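Side-chain contacts in vacuolar protein sorting-associated protein 54 (Mus musculus, PDB 3N1E), which probably acts, as a subunit of the Golgi-associated GARP tethering complex, in retrograde transport from endosomes to the trans-Golgi network, and is represented by its C-terminal domain: residues Lys38-Ser41 with Lys42-Val45; Lys93-Leu96 with Ser97-Val101. All coordinates share one frame; numbering follows the deposited sequence.

In the fold
From the N terminus the chain runs through helix 3-14 and helix 17-40, and at the far end of the latter contact 1 turns it into the loop leading to helix 52-68. Helix 74-98 follows, and contact 2 ends it before the chain goes on to helix 107-124. Each contact is local, contact 1 closing a beta turn and contact 2 the last turns of the helix and its cap. The two follow one another in series without nesting or crossing, yet their centres lie about 10 Å apart in space. They meet where Q95 NE2 donates to Y43 O and E44 packs on L99, so the exits of two helices are tied together, and both contacts reach helix 107-124.

Contact 1. Residues Lys38-Ser41 with Lys42-Val45; sequences KLLS and KYEV
Y43 lies beside L40 at the C-terminal exit of helix 17-40, in a type I beta turn running from L40 to Y43. Its CB lies 3.4 Å from L40 O and 4.1 Å from L40 CD2. With CG anti to the backbone N (chi1 174°), the ring then leads away from the turn; L40 CD2 approaches it obliquely, and the two side chains run alongside each other in the same direction. Farther out the ring meets that of F54, and at the tip OH is hydrogen-bonded to D115 OD2, so this buried side chain has its polar end satisfied. Two backbone bonds shape the turn. K42 N donates to L39 O over 3.2 Å from well above the carbonyl plane, while Y43 N makes a weak bond of 3.2 Å to L40 O. K42 itself lies on the exposed side: CB is 3.7 Å from L39 O, CG passes 4.0 Å from K38 O, and the extended chain carries NZ to 4.1 Å from K38 NZ, a pairing of like charges that probably costs some energy. A water spans S41 O, weakly, and E44 OE2. Toward the neighbouring helices, L39 and L40 pack against C53 of helix 52-68, L40 also touches Y88 and H91 of helix 74-98, and V45 reaches L111 and V112 of helix 107-124.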
loop_
_atom_site.group_PDB
_atom_site.type_symbol
_atom_site.label_atom_id
_atom_site.label_comp_id
_atom_site.label_asym_id
_atom_site.label_seq_id
_atom_site.Cartn_x
_atom_site.Cartn_y
_atom_site.Cartn_z
ATOM N N LYS A 38 4.214 -9.508 9.475
ATOM C CA LYS A 38 3.653 -10.718 10.083
ATOM C C LYS A 38 3.220 -11.710 9.023
ATOM O O LYS A 38 3.582 -12.890 9.083
ATOM C CB LYS A 38 2.461 -10.358 10.967
ATOM C CG LYS A 38 1.874 -11.544 11.667
ATOM C CD LYS A 38 0.612 -11.148 12.410
ATOM C CE LYS A 38 -0.451 -12.229 12.287
ATOM N NZ LYS A 38 0.074 -13.571 12.643
ATOM N N LEU A 39 2.485 -11.213 8.026
ATOM C CA LEU A 39 1.924 -12.092 6.995
ATOM C C LEU A 39 2.968 -12.597 6.001
ATOM O O LEU A 39 3.017 -13.803 5.721
ATOM C CB LEU A 39 0.748 -11.417 6.283
ATOM C CG LEU A 39 -0.507 -11.141 7.128
ATOM C CD1 LEU A 39 -1.510 -10.295 6.349
ATOM C CD2 LEU A 39 -1.132 -12.472 7.604
ATOM N N LEU A 40 3.796 -11.691 5.482
ATOM C CA LEU A 40 4.745 -12.053 4.427
ATOM C C LEU A 40 5.920 -12.903 4.926
ATOM O O LEU A 40 6.512 -13.623 4.137
ATOM C CB LEU A 40 5.221 -10.815 3.670
ATOM C CG LEU A 40 4.092 -10.264 2.794
ATOM C CD1 LEU A 40 4.398 -8.843 2.316
ATOM C CD2 LEU A 40 3.853 -11.199 1.579
ATOM N N SER A 41 6.221 -12.834 6.224
ATOM C CA SER A 41 7.274 -13.663 6.831
ATOM C C SER A 41 6.904 -15.138 6.788
ATOM O O SER A 41 7.779 -16.001 6.925
ATOM C CB SER A 41 7.528 -13.255 8.292
ATOM O OG SER A 41 8.094 -11.963 8.378
ATOM N N LYS A 42 5.598 -15.409 6.654
ATOM C CA LYS A 42 5.033 -16.775 6.603
ATOM C C LYS A 42 4.558 -17.178 5.196
ATOM O O LYS A 42 3.976 -18.243 4.996
ATOM C CB LYS A 42 3.846 -16.903 7.570
ATOM C CG LYS A 42 4.184 -16.851 9.067
ATOM C CD LYS A 42 2.910 -16.962 9.898
ATOM C CE LYS A 42 3.206 -17.222 11.385
ATOM N NZ LYS A 42 1.960 -17.193 12.228
ATOM N N TYR A 43 4.776 -16.316 4.214
ATOM C CA TYR A 43 4.218 -16.560 2.883
ATOM C C TYR A 43 4.927 -17.714 2.203
ATOM O O TYR A 43 6.151 -17.760 2.177
ATOM C CB TYR A 43 4.389 -15.281 2.064
ATOM C CG TYR A 43 4.006 -15.332 0.604
ATOM C CD1 TYR A 43 2.746 -15.766 0.194
ATOM C CD2 TYR A 43 4.904 -14.904 -0.367
ATOM C CE1 TYR A 43 2.402 -15.775 -1.169
ATOM C CE2 TYR A 43 4.567 -14.914 -1.730
ATOM C CZ TYR A 43 3.310 -15.353 -2.115
ATOM O OH TYR A 43 2.988 -15.342 -3.459
ATOM N N GLU A 44 4.156 -18.653 1.662
ATOM C CA GLU A 44 4.750 -19.706 0.844
ATOM C C GLU A 44 4.148 -19.624 -0.557
ATOM O O GLU A 44 2.958 -19.342 -0.718
ATOM C CB GLU A 44 4.567 -21.094 1.468
ATOM C CG GLU A 44 5.338 -21.271 2.791
ATOM C CD GLU A 44 6.857 -21.126 2.666
ATOM O OE1 GLU A 44 7.500 -21.862 1.868
ATOM O OE2 GLU A 44 7.417 -20.280 3.402
ATOM N N VAL A 45 4.991 -19.847 -1.558
ATOM C CA VAL A 45 4.547 -19.699 -2.933
ATOM C C VAL A 45 3.907 -21.012 -3.403
ATOM O O VAL A 45 4.607 -22.011 -3.582
ATOM C CB VAL A 45 5.718 -19.259 -3.821
ATOM C CG1 VAL A 45 5.253 -19.072 -5.308
ATOM C CG2 VAL A 45 6.287 -17.944 -3.288
HETATM O O HOH W 1 9.020 -18.859 5.552
#

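Contact 2. Residues Lys93-Leu96 with Ser97-Val101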
loop_
_atom_site.group_PDB
_atom_site.type_symbol
_atom_site.label_atom_id
_atom_site.label_comp_id
_atom_site.label_asym_id
_atom_site.label_seq_id
_atom_site.Cartn_x
_atom_site.Cartn_y
_atom_site.Cartn_z
ATOM N N LYS A 93 9.802 -8.445 -1.039
ATOM C CA LYS A 93 11.173 -8.630 -1.550
ATOM C C LYS A 93 11.999 -9.470 -0.554
ATOM O O LYS A 93 12.694 -10.398 -0.981
ATOM C CB LYS A 93 11.842 -7.280 -1.823
ATOM C CG LYS A 93 13.170 -7.377 -2.619
ATOM C CD LYS A 93 13.436 -6.038 -3.320
ATOM C CE LYS A 93 14.323 -5.148 -2.493
ATOM N NZ LYS A 93 15.769 -5.322 -2.829
ATOM N N LYS A 94 11.894 -9.178 0.749
ATOM C CA LYS A 94 12.645 -9.918 1.774
ATOM C C LYS A 94 12.289 -11.412 1.736
ATOM O O LYS A 94 13.168 -12.291 1.804
ATOM C CB LYS A 94 12.356 -9.321 3.160
ATOM C CG LYS A 94 13.141 -9.899 4.308
ATOM C CD LYS A 94 13.244 -8.873 5.440
ATOM C CE LYS A 94 14.180 -7.746 5.016
ATOM N NZ LYS A 94 14.143 -6.529 5.900
ATOM N N GLN A 95 11.000 -11.700 1.631
ATOM C CA GLN A 95 10.551 -13.084 1.661
ATOM C C GLN A 95 10.936 -13.821 0.387
ATOM O O GLN A 95 11.322 -14.992 0.436
ATOM C CB GLN A 95 9.043 -13.176 1.953
ATOM C CG GLN A 95 8.519 -14.633 2.037
ATOM C CD GLN A 95 9.004 -15.406 3.292
ATOM O OE1 GLN A 95 9.904 -14.955 4.024
ATOM N NE2 GLN A 95 8.391 -16.570 3.544
ATOM N N LEU A 96 10.860 -13.144 -0.756
ATOM C CA LEU A 96 11.211 -13.808 -2.002
ATOM C C LEU A 96 12.689 -14.174 -1.954
ATOM O O LEU A 96 13.084 -15.254 -2.414
ATOM C CB LEU A 96 10.922 -12.930 -3.219
ATOM C CG LEU A 96 9.435 -12.681 -3.456
ATOM C CD1 LEU A 96 9.280 -11.664 -4.555
ATOM C CD2 LEU A 96 8.663 -13.958 -3.799
ATOM N N SER A 97 13.482 -13.298 -1.352
ATOM C CA SER A 97 14.915 -13.542 -1.253
ATOM C C SER A 97 15.177 -14.715 -0.329
ATOM O O SER A 97 16.015 -15.583 -0.636
ATOM C CB SER A 97 15.626 -12.292 -0.755
ATOM O OG SER A 97 15.707 -11.350 -1.808
ATOM N N HIS A 98 14.464 -14.729 0.787
ATOM C CA HIS A 98 14.560 -15.813 1.771
ATOM C C HIS A 98 14.221 -17.165 1.143
ATOM O O HIS A 98 14.939 -18.158 1.351
ATOM C CB HIS A 98 13.697 -15.513 2.995
ATOM C CG HIS A 98 13.583 -16.664 3.945
ATOM N ND1 HIS A 98 14.613 -17.034 4.783
ATOM C CD2 HIS A 98 12.567 -17.526 4.188
ATOM C CE1 HIS A 98 14.237 -18.080 5.499
ATOM N NE2 HIS A 98 13.003 -18.403 5.154
ATOM N N LEU A 99 13.161 -17.185 0.328
ATOM C CA LEU A 99 12.689 -18.395 -0.337
ATOM C C LEU A 99 13.474 -18.730 -1.601
ATOM O O LEU A 99 13.220 -19.769 -2.207
ATOM C CB LEU A 99 11.198 -18.242 -0.683
ATOM C CG LEU A 99 10.134 -18.089 0.397
ATOM C CD1 LEU A 99 8.787 -17.716 -0.233
ATOM C CD2 LEU A 99 9.992 -19.323 1.272
ATOM N N ASN A 100 14.427 -17.878 -1.997
ATOM C CA ASN A 100 15.205 -18.053 -3.234
ATOM C C ASN A 100 14.342 -18.192 -4.487
ATOM O O ASN A 100 14.594 -19.027 -5.390
ATOM C CB ASN A 100 16.182 -19.241 -3.130
ATOM C CG ASN A 100 17.309 -18.975 -2.170
ATOM O OD1 ASN A 100 17.498 -19.714 -1.211
ATOM N ND2 ASN A 100 18.069 -17.934 -2.426
ATOM N N VAL A 101 13.327 -17.342 -4.550
ATOM C CA VAL A 101 12.472 -17.275 -5.732
ATOM C C VAL A 101 13.062 -16.205 -6.616
ATOM O O VAL A 101 13.292 -15.061 -6.165
ATOM C CB VAL A 101 11.004 -16.895 -5.375
ATOM C CG1 VAL A 101 10.113 -16.818 -6.669
ATOM C CG2 VAL A 101 10.427 -17.889 -4.426
#
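A Schellman motif ends helix 74-98, and its two flanks, L96 and V101, meet across it. V101 N donates to L96 O over 3.0 Å, and inside this wide turn N100 N reaches S97 O at 3.1 Å. N100, the first residue to leave helical angles, takes a positive phi of 55° and turns the chain out of the helix. The side chains at the two ends of the outer bond are thereby brought to one side, where L96 CD2 rests 4.1 Å from V101 CB; W140 and V112 touch both and shut this apolar pair into the interior. One turn earlier the bonding is still that of a regular helix, with S97 N, H98 N and L99 N held by K93 O, K94 O and Q95 O; the last of these is 2.9 Å long. Q95 carries the other side of the contact. With CG anti to the backbone N (chi1 -178°), Q95 CG lies 3.8 Å from L99 CD1; the bend at chi2 then lets the amide cross L99 obliquely, NE2 standing 3.9 Å from L99 CD2. NE2 also donates to Y43 O, which fixes the rotation of the amide and satisfies a buried donor. OE1 is turned to H98, 3.7 Å from H98 CD2, with amide and imidazole planes only 22° apart and the two side chains alongside one another. L99 in turn covers the Q95 carbonyl, its CG 3.3 Å from Q95 O. The 6-to-1 backbone bond, the smaller bond within it, the left-handed residue between and the apolar contact bridging the turn are together typical of Schellman C-caps of alpha helices.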